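Local structure of L-serine ammonia-lyase (Rhizomucor miehei CAU432, 5C3U) at residues A[256-261]-A[285-290]. The protein belongs to the pyridoxal-phosphate-dependent enzymes and holds pyridoxal-5'-phosphate in a pocket of its chain. Residues are numbered along the deposited sequence; the frame is centred on the assembly and turned at random.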
# COMPACT_ATOMS: atom_id res chain seq x y z
N PHE A 256 -3.25 14.63 0.37
CA PHE A 256 -2.11 15.39 -0.08
C PHE A 256 -1.48 14.71 -1.29
O PHE A 256 -1.50 13.48 -1.40
CB PHE A 256 -1.10 15.53 1.06
CG PHE A 256 -0.13 16.66 0.87
CD1 PHE A 256 -0.50 17.98 1.18
CD2 PHE A 256 1.15 16.42 0.39
CE1 PHE A 256 0.40 19.03 1.01
CE2 PHE A 256 2.05 17.46 0.21
CZ PHE A 256 1.67 18.77 0.51
N ALA A 257 -0.97 15.49 -2.23
CA ALA A 257 -0.35 14.91 -3.41
C ALA A 257 1.06 15.42 -3.57
O ALA A 257 1.31 16.60 -3.37
CB ALA A 257 -1.17 15.22 -4.66
N VAL A 258 1.99 14.51 -3.89
CA VAL A 258 3.39 14.85 -4.18
C VAL A 258 3.75 14.49 -5.63
O VAL A 258 3.03 13.73 -6.29
CB VAL A 258 4.35 14.12 -3.20
CG1 VAL A 258 3.99 14.40 -1.74
CG2 VAL A 258 4.40 12.62 -3.48
N SER A 259 4.85 15.02 -6.15
CA SER A 259 5.26 14.73 -7.52
C SER A 259 6.03 13.40 -7.58
O SER A 259 6.51 12.91 -6.56
CB SER A 259 6.18 15.83 -8.04
OG SER A 259 7.36 15.89 -7.24
N ASP A 260 6.17 12.87 -8.78
CA ASP A 260 7.02 11.68 -9.01
C ASP A 260 8.45 11.96 -8.58
O ASP A 260 9.12 11.07 -8.03
CB ASP A 260 6.94 11.24 -10.46
CG ASP A 260 5.75 10.31 -10.72
OD1 ASP A 260 4.90 10.12 -9.82
OD2 ASP A 260 5.65 9.77 -11.85
N ALA A 261 8.94 13.18 -8.81
CA ALA A 261 10.30 13.55 -8.42
C ALA A 261 10.49 13.49 -6.90
O ALA A 261 11.52 13.01 -6.43
CB ALA A 261 10.71 14.91 -8.98
N ALA A 285 4.85 8.53 0.68
CA ALA A 285 4.60 8.84 2.09
C ALA A 285 5.86 9.37 2.78
O ALA A 285 5.79 10.34 3.52
CB ALA A 285 4.05 7.63 2.83
N LEU A 286 7.00 8.73 2.52
CA LEU A 286 8.27 9.17 3.09
C LEU A 286 8.65 10.60 2.66
O LEU A 286 9.34 11.32 3.40
CB LEU A 286 9.39 8.19 2.67
CG LEU A 286 9.39 6.83 3.38
CD1 LEU A 286 10.20 5.76 2.65
CD2 LEU A 286 9.93 6.97 4.80
N SER A 287 8.20 11.00 1.47
CA SER A 287 8.58 12.29 0.92
C SER A 287 8.07 13.47 1.76
O SER A 287 8.71 14.53 1.78
CB SER A 287 8.17 12.43 -0.56
OG SER A 287 6.82 12.79 -0.72
N LEU A 288 6.98 13.27 2.49
CA LEU A 288 6.49 14.34 3.36
C LEU A 288 7.50 14.64 4.46
O LEU A 288 7.63 15.79 4.89
CB LEU A 288 5.12 14.01 3.95
CG LEU A 288 3.97 13.83 2.95
CD1 LEU A 288 2.68 13.85 3.73
CD2 LEU A 288 3.96 14.91 1.89
N CYS A 289 8.24 13.62 4.89
CA CYS A 289 9.25 13.82 5.92
C CYS A 289 10.54 14.40 5.36
O CYS A 289 11.08 15.38 5.89
CB CYS A 289 9.51 12.51 6.68
SG CYS A 289 8.04 12.01 7.61
N TYR A 290 11.02 13.80 4.27
CA TYR A 290 12.26 14.21 3.65
C TYR A 290 12.22 15.65 3.13
O TYR A 290 13.22 16.36 3.19
CB TYR A 290 12.66 13.24 2.54
CG TYR A 290 13.29 11.97 3.06
CD1 TYR A 290 14.43 12.03 3.87
CD2 TYR A 290 12.77 10.70 2.72
CE1 TYR A 290 15.04 10.87 4.33
CE2 TYR A 290 13.38 9.54 3.19
CZ TYR A 290 14.51 9.64 3.99
OH TYR A 290 15.16 8.52 4.46
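Leu288 reaches from helix 280-290 to both Phe256 and Val258, which point toward the helix on either side of Ala257. Its CB leaves the helix flank without meeting the strand, and CG, anti to the carbonyl carbon (chi1 -62°), carries the branch across the gap. Of the two methyls, CD2 does the touching: Leu288 CD2 sits 3.5 Å from Phe256 CD2 and 3.6 Å from Phe256 CE2, approaching the ring obliquely. Leu288 CD2 also lies 3.7 Å from Val258 CG1, so that one methyl meets the valine and the ring at once. Elsewhere Leu288 packs on Ile203 and Ile176 of the neighbouring strands 202-207 and 174-178. Strand 253-258 is an outermost strand of the mixed, largely parallel sheet that also contains these two, bonded through Phe256 and Val258 to the backbone of Ala204, Glu206 and His208; the helix lies against one face of that sheet, in the layered alpha/beta architecture of this enzyme family. The axes of 256-258 and 285-290 pass 9.2 Å apart at 83°, and no hydrogen bond links the two segments. The residue just before Leu288, Ser287, meets the valine. Ser287 OG is 3.4 Å from Val258 CG1 and 3.7 Å from Val258 CG2, lying over the fork of the isopropyl group. Chi1 of 82° places this hydroxyl between the backbone N and carbonyl carbon, and it is hydrogen-bonded to Ala284 O within its own helix, which lets a polar group sit buried against an apolar branch. The strand ends at Val258, and Ser259 follows as the N-cap of helix 260-274, its OG bonding to Met262 N; Ala266 of that helix packs against Ser287.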